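Local structure of PA0821 (7DRG) at residues Arg41-Phe46 and Val145-Val150; Cys59-Glu64 and Ile167-Arg172. The protein is a type VI secretion protein that probably serves as the immunity partner (antitoxin) of a putative VRR-NUC nuclease effector. One frame throughout, in Å; residues are numbered along the deposited sequence.

Contact 1: Arg41-Phe46 and Val145-Val150; sequences RGTLYF and VLEFSV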
ATOM      1  N   ARG B  41     -12.820  -7.563 -15.037  1.00 14.34           N
ATOM      2  CA  ARG B  41     -13.993  -6.717 -15.204  1.00 14.55           C
ATOM      3  C   ARG B  41     -13.888  -5.895 -16.479  1.00 14.94           C
ATOM      4  O   ARG B  41     -12.809  -5.392 -16.821  1.00 15.51           O
ATOM      5  CB  ARG B  41     -14.166  -5.779 -14.007  1.00 15.43           C
ATOM      6  CG  ARG B  41     -15.481  -5.001 -13.998  1.00 15.23           C
ATOM      7  CD  ARG B  41     -15.660  -4.268 -12.656  1.00 15.70           C
ATOM      8  NE  ARG B  41     -14.786  -3.103 -12.528  1.00 18.10           N
ATOM      9  CZ  ARG B  41     -14.592  -2.475 -11.366  1.00 22.25           C
ATOM     10  NH1 ARG B  41     -15.188  -2.932 -10.279  1.00 24.12           N
ATOM     11  NH2 ARG B  41     -13.813  -1.407 -11.293  1.00 22.07           N
ATOM     12  N   GLY B  42     -15.015  -5.759 -17.168  1.00 15.25           N
ATOM     13  CA  GLY B  42     -15.117  -4.889 -18.329  1.00 16.17           C
ATOM     14  C   GLY B  42     -16.109  -3.776 -18.058  1.00 13.35           C
ATOM     15  O   GLY B  42     -17.130  -3.994 -17.402  1.00 15.02           O
ATOM     16  N   THR B  43     -15.794  -2.586 -18.561  1.00 14.08           N
ATOM     17  CA  THR B  43     -16.589  -1.380 -18.355  1.00 15.96           C
ATOM     18  C   THR B  43     -16.832  -0.720 -19.705  1.00 16.56           C
ATOM     19  O   THR B  43     -15.877  -0.437 -20.436  1.00 16.02           O
ATOM     20  CB  THR B  43     -15.853  -0.411 -17.431  1.00 17.65           C
ATOM     21  OG1 THR B  43     -15.586  -1.049 -16.177  1.00 18.16           O
ATOM     22  CG2 THR B  43     -16.661   0.848 -17.212  1.00 21.90           C
ATOM     23  N   LEU B  44     -18.103  -0.487 -20.038  1.00 16.12           N
ATOM     24  CA  LEU B  44     -18.485   0.109 -21.315  1.00 15.55           C
ATOM     25  C   LEU B  44     -19.374   1.313 -21.042  1.00 15.38           C
ATOM     26  O   LEU B  44     -20.397   1.185 -20.365  1.00 18.88           O
ATOM     27  CB  LEU B  44     -19.218  -0.905 -22.202  1.00 16.90           C
ATOM     28  CG  LEU B  44     -18.437  -2.151 -22.624  1.00 20.14           C
ATOM     29  CD1 LEU B  44     -19.338  -3.097 -23.397  1.00 23.78           C
ATOM     30  CD2 LEU B  44     -17.244  -1.757 -23.462  1.00 21.72           C
ATOM     31  N   TYR B  45     -18.974   2.476 -21.550  1.00 14.80           N
ATOM     32  CA  TYR B  45     -19.775   3.692 -21.466  1.00 16.24           C
ATOM     33  C   TYR B  45     -20.497   3.878 -22.797  1.00 18.69           C
ATOM     34  O   TYR B  45     -19.844   3.963 -23.840  1.00 18.01           O
ATOM     35  CB  TYR B  45     -18.897   4.908 -21.169  1.00 18.47           C
ATOM     36  CG  TYR B  45     -18.060   4.857 -19.898  1.00 15.83           C
ATOM     37  CD1 TYR B  45     -16.850   4.172 -19.864  1.00 17.15           C
ATOM     38  CD2 TYR B  45     -18.457   5.553 -18.755  1.00 16.19           C
ATOM     39  CE1 TYR B  45     -16.060   4.158 -18.713  1.00 18.06           C
ATOM     40  CE2 TYR B  45     -17.683   5.541 -17.606  1.00 17.26           C
ATOM     41  CZ  TYR B  45     -16.490   4.843 -17.594  1.00 18.11           C
ATOM     42  OH  TYR B  45     -15.722   4.846 -16.446  1.00 19.36           O
ATOM     43  N   PHE B  46     -21.831   3.966 -22.767  1.00 16.64           N
ATOM     44  CA  PHE B  46     -22.605   3.952 -24.006  1.00 17.44           C
ATOM     45  C   PHE B  46     -23.802   4.880 -23.873  1.00 15.92           C
ATOM     46  O   PHE B  46     -24.178   5.286 -22.773  1.00 18.17           O
ATOM     47  CB  PHE B  46     -23.071   2.532 -24.367  1.00 19.68           C
ATOM     48  CG  PHE B  46     -24.075   1.963 -23.399  1.00 18.62           C
ATOM     49  CD1 PHE B  46     -23.664   1.405 -22.198  1.00 19.94           C
ATOM     50  CD2 PHE B  46     -25.432   1.981 -23.688  1.00 18.76           C
ATOM     51  CE1 PHE B  46     -24.586   0.892 -21.298  1.00 19.12           C
ATOM     52  CE2 PHE B  46     -26.357   1.462 -22.794  1.00 21.67           C
ATOM     53  CZ  PHE B  46     -25.930   0.914 -21.596  1.00 20.97           C
ATOM     54  N   VAL B 145     -23.703   3.136 -18.408  1.00 15.78           N
ATOM     55  CA  VAL B 145     -22.572   2.251 -18.132  1.00 16.21           C
ATOM     56  C   VAL B 145     -23.060   0.816 -18.025  1.00 16.67           C
ATOM     57  O   VAL B 145     -24.057   0.542 -17.353  1.00 18.37           O
ATOM     58  CB  VAL B 145     -21.835   2.647 -16.834  1.00 18.85           C
ATOM     59  CG1 VAL B 145     -20.757   1.616 -16.504  1.00 23.89           C
ATOM     60  CG2 VAL B 145     -21.231   4.042 -16.948  1.00 18.33           C
ATOM     61  N   LEU B 146     -22.348  -0.099 -18.678  1.00 15.48           N
ATOM     62  CA  LEU B 146     -22.467  -1.530 -18.427  1.00 16.45           C
ATOM     63  C   LEU B 146     -21.134  -2.020 -17.891  1.00 17.73           C
ATOM     64  O   LEU B 146     -20.098  -1.806 -18.528  1.00 16.34           O
ATOM     65  CB  LEU B 146     -22.820  -2.304 -19.702  1.00 15.83           C
ATOM     66  CG  LEU B 146     -22.745  -3.829 -19.591  1.00 17.50           C
ATOM     67  CD1 LEU B 146     -23.726  -4.364 -18.554  1.00 22.28           C
ATOM     68  CD2 LEU B 146     -23.018  -4.486 -20.937  1.00 18.15           C
ATOM     69  N   GLU B 147     -21.158  -2.685 -16.739  1.00 16.74           N
ATOM     70  CA  GLU B 147     -19.968  -3.319 -16.183  1.00 15.92           C
ATOM     71  C   GLU B 147     -20.264  -4.786 -15.940  1.00 17.67           C
ATOM     72  O   GLU B 147     -21.356  -5.140 -15.489  1.00 19.35           O
ATOM     73  CB  GLU B 147     -19.527  -2.685 -14.860  1.00 19.64           C
ATOM     74  CG  GLU B 147     -19.010  -1.282 -14.956  1.00 26.54           C
ATOM     75  CD  GLU B 147     -18.142  -0.933 -13.761  1.00 31.26           C
ATOM     76  OE1 GLU B 147     -16.929  -0.750 -13.957  1.00 23.17           O
ATOM     77  OE2 GLU B 147     -18.669  -0.868 -12.623  1.00 32.63           O
ATOM     78  N   PHE B 148     -19.291  -5.642 -16.225  1.00 15.68           N
ATOM     79  CA  PHE B 148     -19.506  -7.062 -16.017  1.00 14.21           C
ATOM     80  C   PHE B 148     -18.168  -7.714 -15.728  1.00 15.29           C
ATOM     81  O   PHE B 148     -17.112  -7.188 -16.084  1.00 16.55           O
ATOM     82  CB  PHE B 148     -20.195  -7.710 -17.228  1.00 14.33           C
ATOM     83  CG  PHE B 148     -19.320  -7.812 -18.435  1.00 17.44           C
ATOM     84  CD1 PHE B 148     -19.048  -6.697 -19.202  1.00 17.52           C
ATOM     85  CD2 PHE B 148     -18.750  -9.025 -18.789  1.00 20.24           C
ATOM     86  CE1 PHE B 148     -18.223  -6.794 -20.323  1.00 19.23           C
ATOM     87  CE2 PHE B 148     -17.923  -9.131 -19.904  1.00 20.10           C
ATOM     88  CZ  PHE B 148     -17.664  -8.006 -20.669  1.00 19.55           C
ATOM     89  N   SER B 149     -18.209  -8.854 -15.049  1.00 16.37           N
ATOM     90  CA  SER B 149     -16.951  -9.460 -14.656  1.00 16.39           C
ATOM     91  C   SER B 149     -17.094 -10.964 -14.512  1.00 17.07           C
ATOM     92  O   SER B 149     -18.184 -11.489 -14.276  1.00 17.72           O
ATOM     93  CB  SER B 149     -16.437  -8.867 -13.338  1.00 18.32           C
ATOM     94  OG  SER B 149     -17.226  -9.313 -12.244  1.00 19.84           O
ATOM     95  N   VAL B 150     -15.954 -11.640 -14.629  1.00 15.97           N
ATOM     96  CA  VAL B 150     -15.840 -13.069 -14.346  1.00 16.42           C
ATOM     97  C   VAL B 150     -14.664 -13.282 -13.401  1.00 18.29           C
ATOM     98  O   VAL B 150     -13.773 -12.424 -13.288  1.00 16.99           O
ATOM     99  CB  VAL B 150     -15.646 -13.892 -15.642  1.00 15.88           C
ATOM    100  CG1 VAL B 150     -16.784 -13.641 -16.642  1.00 19.27           C
ATOM    101  CG2 VAL B 150     -14.269 -13.595 -16.264  1.00 16.92           C
TER
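Thr-43 and Glu-147 face each other as a non-hydrogen-bonded pair of two antiparallel strands, and their side chains run side by side. The hydroxyl of Thr-43 donates to the carboxylate, with Thr-43 OG1 to Glu-147 OE1 at 2.6 Å, using the anti lone pair of that oxygen. With OG1 anti to the carbonyl carbon (chi1 -58°), the short threonine branch presents its hydroxyl to the acid while CG2 packs beside Glu-147 CG. Arg-41 forms a salt bridge with the same oxygen, of charges only: its NE lies 3.5 Å from Glu-147 OE1, which sits over a face of the guanidinium, and no N-H points at it. NH1 bonds to Asn-185 OD1; NH2 is hydrogen-bonded outside the two strands as well, and has a long, weak ion pair with Asp-209. The positive group probably favours the charged form of this buried acid.

Between the backbones, Gly-42 and Phe-148 exchange two hydrogen bonds, Gly-42 N to Phe-148 O being 2.8 Å. Leu-44 and Leu-146 repeat the exchange, with Leu-146 N to Leu-44 O at 2.9 Å. Glycine suits its position because Phe-148 CE1, 4.2 Å from Gly-42 CA, takes up the room a side chain would need. At the other end Val-145 CG2 packs 3.6 Å from Tyr-45 CD2; the phenol OH of Tyr-45 bonds to Tyr-179. At the Arg-41 end, Ser-149 OG hydrogen-bonds with Ala-124 O and Asn-185 ND2.

Helix 213-216 covers the Thr-43 and Glu-147 face through Ala-213, helix 161-173 packs on Leu-44 and Leu-146, and strands 126-131 and 177-180 flank the pair.

Contact 2: Cys59-Glu64 and Ile167-Arg172; sequences CQCFDE and IDFARR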
ATOM      1  N   CYS B  59     -30.354  -6.773 -23.077  1.00 16.74           N
ATOM      2  CA  CYS B  59     -30.895  -8.063 -22.683  1.00 18.11           C
ATOM      3  C   CYS B  59     -30.195  -9.201 -23.403  1.00 16.66           C
ATOM      4  O   CYS B  59     -30.032 -10.280 -22.821  1.00 19.81           O
ATOM      5  CB  CYS B  59     -32.393  -8.109 -22.950  1.00 17.93           C
ATOM      6  SG  CYS B  59     -33.304  -7.082 -21.784  1.00 22.06           S
ATOM      7  N   GLN B  60     -29.795  -8.989 -24.665  1.00 18.00           N
ATOM      8  CA  GLN B  60     -29.015 -10.006 -25.362  1.00 19.19           C
ATOM      9  C   GLN B  60     -27.632 -10.147 -24.742  1.00 18.03           C
ATOM     10  O   GLN B  60     -27.117 -11.265 -24.617  1.00 19.18           O
ATOM     11  CB  GLN B  60     -28.929  -9.669 -26.855  1.00 18.72           C
ATOM     12  CG  GLN B  60     -28.040 -10.601 -27.681  1.00 23.79           C
ATOM     13  CD  GLN B  60     -28.544 -12.033 -27.794  1.00 30.83           C
ATOM     14  OE1 GLN B  60     -29.740 -12.306 -27.711  1.00 26.42           O
ATOM     15  NE2 GLN B  60     -27.614 -12.959 -28.007  1.00 37.10           N
ATOM     16  N   CYS B  61     -27.035  -9.030 -24.306  1.00 16.14           N
ATOM     17  CA  CYS B  61     -25.788  -9.111 -23.547  1.00 16.49           C
ATOM     18  C   CYS B  61     -25.963  -9.972 -22.304  1.00 17.87           C
ATOM     19  O   CYS B  61     -25.122 -10.832 -22.004  1.00 18.22           O
ATOM     20  CB  CYS B  61     -25.302  -7.720 -23.145  1.00 17.35           C
ATOM     21  SG  CYS B  61     -24.781  -6.639 -24.485  1.00 23.67           S
ATOM     22  N   PHE B  62     -27.050  -9.749 -21.558  1.00 16.36           N
ATOM     23  CA  PHE B  62     -27.252 -10.526 -20.344  1.00 17.26           C
ATOM     24  C   PHE B  62     -27.481 -11.999 -20.653  1.00 17.40           C
ATOM     25  O   PHE B  62     -27.000 -12.866 -19.914  1.00 19.50           O
ATOM     26  CB  PHE B  62     -28.409  -9.958 -19.519  1.00 18.32           C
ATOM     27  CG  PHE B  62     -28.566 -10.629 -18.184  1.00 16.44           C
ATOM     28  CD1 PHE B  62     -27.549 -10.555 -17.245  1.00 20.75           C
ATOM     29  CD2 PHE B  62     -29.710 -11.344 -17.870  1.00 23.46           C
ATOM     30  CE1 PHE B  62     -27.663 -11.177 -16.015  1.00 22.14           C
ATOM     31  CE2 PHE B  62     -29.830 -11.966 -16.629  1.00 24.23           C
ATOM     32  CZ  PHE B  62     -28.805 -11.875 -15.705  1.00 21.57           C
ATOM     33  N   ASP B  63     -28.213 -12.313 -21.732  1.00 18.48           N
ATOM     34  CA  ASP B  63     -28.391 -13.716 -22.108  1.00 18.20           C
ATOM     35  C   ASP B  63     -27.043 -14.400 -22.319  1.00 20.08           C
ATOM     36  O   ASP B  63     -26.820 -15.521 -21.852  1.00 22.32           O
ATOM     37  CB  ASP B  63     -29.224 -13.828 -23.385  1.00 18.67           C
ATOM     38  CG  ASP B  63     -30.702 -13.546 -23.173  1.00 32.15           C
ATOM     39  OD1 ASP B  63     -31.179 -13.587 -22.017  1.00 29.00           O
ATOM     40  OD2 ASP B  63     -31.390 -13.310 -24.193  1.00 32.83           O
ATOM     41  N   GLU B  64     -26.140 -13.728 -23.038  1.00 20.50           N
ATOM     42  CA  GLU B  64     -24.795 -14.247 -23.281  1.00 19.85           C
ATOM     43  C   GLU B  64     -24.031 -14.452 -21.979  1.00 20.42           C
ATOM     44  O   GLU B  64     -23.354 -15.471 -21.787  1.00 24.69           O
ATOM     45  CB  GLU B  64     -24.030 -13.277 -24.168  1.00 22.54           C
ATOM     46  CG  GLU B  64     -24.054 -13.557 -25.621  1.00 34.13           C
ATOM     47  CD  GLU B  64     -22.942 -12.811 -26.323  1.00 23.31           C
ATOM     48  OE1 GLU B  64     -23.120 -11.606 -26.589  1.00 23.91           O
ATOM     49  OE2 GLU B  64     -21.884 -13.428 -26.577  1.00 30.53           O
ATOM     50  N   ILE B 167     -16.170  -8.119 -26.811  1.00 17.39           N
ATOM     51  CA  ILE B 167     -16.338  -7.743 -28.211  1.00 20.98           C
ATOM     52  C   ILE B 167     -17.808  -7.796 -28.612  1.00 18.43           C
ATOM     53  O   ILE B 167     -18.312  -6.892 -29.287  1.00 19.28           O
ATOM     54  CB  ILE B 167     -15.474  -8.644 -29.109  1.00 19.72           C
ATOM     55  CG1 ILE B 167     -14.008  -8.621 -28.664  1.00 24.31           C
ATOM     56  CG2 ILE B 167     -15.626  -8.227 -30.565  1.00 19.55           C
ATOM     57  CD1 ILE B 167     -13.428  -7.242 -28.515  1.00 26.99           C
ATOM     58  N   ASP B 168     -18.514  -8.863 -28.225  1.00 17.01           N
ATOM     59  CA  ASP B 168     -19.930  -8.980 -28.566  1.00 15.95           C
ATOM     60  C   ASP B 168     -20.729  -7.818 -27.998  1.00 18.02           C
ATOM     61  O   ASP B 168     -21.614  -7.276 -28.673  1.00 17.61           O
ATOM     62  CB  ASP B 168     -20.500 -10.303 -28.054  1.00 16.68           C
ATOM     63  CG  ASP B 168     -20.083 -11.498 -28.911  1.00 20.75           C
ATOM     64  OD1 ASP B 168     -19.397 -11.295 -29.926  1.00 22.84           O
ATOM     65  OD2 ASP B 168     -20.431 -12.646 -28.556  1.00 22.53           O
ATOM     66  N   PHE B 169     -20.428  -7.418 -26.758  1.00 16.84           N
ATOM     67  CA  PHE B 169     -21.173  -6.321 -26.144  1.00 16.37           C
ATOM     68  C   PHE B 169     -20.849  -4.998 -26.825  1.00 15.63           C
ATOM     69  O   PHE B 169     -21.739  -4.167 -27.045  1.00 19.07           O
ATOM     70  CB  PHE B 169     -20.855  -6.206 -24.641  1.00 14.52           C
ATOM     71  CG  PHE B 169     -21.270  -7.392 -23.801  1.00 16.58           C
ATOM     72  CD1 PHE B 169     -21.905  -8.494 -24.343  1.00 17.47           C
ATOM     73  CD2 PHE B 169     -21.021  -7.378 -22.430  1.00 15.39           C
ATOM     74  CE1 PHE B 169     -22.268  -9.567 -23.555  1.00 16.09           C
ATOM     75  CE2 PHE B 169     -21.384  -8.448 -21.633  1.00 19.48           C
ATOM     76  CZ  PHE B 169     -22.012  -9.538 -22.186  1.00 20.04           C
ATOM     77  N   ALA B 170     -19.572  -4.777 -27.147  1.00 17.01           N
ATOM     78  CA  ALA B 170     -19.189  -3.559 -27.851  1.00 17.51           C
ATOM     79  C   ALA B 170     -19.916  -3.461 -29.180  1.00 21.37           C
ATOM     80  O   ALA B 170     -20.386  -2.384 -29.569  1.00 20.08           O
ATOM     81  CB  ALA B 170     -17.677  -3.539 -28.073  1.00 20.93           C
ATOM     82  N   ARG B 171     -20.019  -4.588 -29.878  1.00 19.67           N
ATOM     83  CA  ARG B 171     -20.669  -4.622 -31.181  1.00 20.54           C
ATOM     84  C   ARG B 171     -22.129  -4.186 -31.093  1.00 23.60           C
ATOM     85  O   ARG B 171     -22.619  -3.464 -31.971  1.00 25.68           O
ATOM     86  CB  ARG B 171     -20.541  -6.033 -31.751  1.00 28.63           C
ATOM     87  CG  ARG B 171     -20.907  -6.196 -33.198  1.00 33.71           C
ATOM     88  CD  ARG B 171     -19.980  -7.225 -33.828  1.00 23.65           C
ATOM     89  NE  ARG B 171     -19.762  -8.390 -32.965  1.00 22.34           N
ATOM     90  CZ  ARG B 171     -18.688  -9.169 -33.032  1.00 23.74           C
ATOM     91  NH1 ARG B 171     -17.728  -8.898 -33.911  1.00 26.29           N
ATOM     92  NH2 ARG B 171     -18.561 -10.212 -32.218  1.00 25.28           N
ATOM     93  N   ARG B 172     -22.826  -4.580 -30.033  1.00 18.99           N
ATOM     94  CA  ARG B 172     -24.263  -4.228 -29.925  1.00 22.19           C
ATOM     95  C   ARG B 172     -24.500  -2.842 -29.329  1.00 25.64           C
ATOM     96  O   ARG B 172     -25.506  -2.275 -29.657  1.00 24.27           O
ATOM     97  CB  ARG B 172     -25.049  -5.057 -28.909  1.00 26.97           C
ATOM     98  CG  ARG B 172     -24.677  -6.505 -28.762  1.00 33.51           C
ATOM     99  CD  ARG B 172     -25.819  -7.310 -28.211  1.00 23.83           C
ATOM    100  NE  ARG B 172     -25.621  -8.657 -28.665  1.00 23.00           N
ATOM    101  CZ  ARG B 172     -24.902  -9.548 -28.025  1.00 26.07           C
ATOM    102  NH1 ARG B 172     -24.344  -9.235 -26.880  1.00 19.54           N
ATOM    103  NH2 ARG B 172     -24.741 -10.751 -28.517  1.00 23.99           N
TER
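Arg-172 meets Glu-64 end-on, NH1 and NH2 both donating to the single oxygen OE1. Each nitrogen stands 2.7 Å from Glu-64 OE1, which lies in the guanidinium plane, while the carboxylate is turned almost perpendicular to it (88°). The other carboxylate oxygen, Glu-64 OE2, comes within 2.6 Å of Asp-168 OD2, a spacing at which one acid probably holds a proton. Asp-168 OD1 is bridged by Arg-171 NH2 of its own helix and hydrogen-bonds Gln-164 NE2. Arg-172 NH1 reaches Cys-61 SG at 3.6 Å, a long bond suited to a large, soft sulfur acceptor.

An extended chain from CG to NE carries the Arg-172 guanidinium across the gap between the antiparallel helices. Gln-60 CG rests on one of its faces, 3.3 Å from Arg-172 CZ, and Asp-168 O lies over the opposite face. Deeper in, Cys-61 CB makes a CH-pi contact over the Phe-169 ring, and SG approaches obliquely, 3.4 Å from Phe-169 CD1. Small cysteine lets the ring slide close to the neighbouring helix.

Polar groups thus occupy the partly exposed side above a buried sulfur-aromatic layer; one of the two acids is probably protonated, with Arg-171 and Arg-172 offsetting the remaining charge.

Overall arrangement
Contact 1 joins two strands and contact 2 the helices lying against one face of them; the centres are about 11 Å apart. Phe-169 connects them: the ring packed under Cys-61 also sends its CD2 to within 3.6 Å of Phe-148 CE1, with the planes inclined at about 60°. Leu-44 CD1 meets Phe-169 CB at 3.7 Å, extending the same apolar layer. Along the chain the segments alternate, strand 34-46 leading into helix 52-69 and strand 144-151 being followed, after helix 152-157, by helix 161-173, so each contact brings together the same two distant regions. The centre of contact 1 is about 6 Å from the centre of the chain, that of contact 2 about 16 Å.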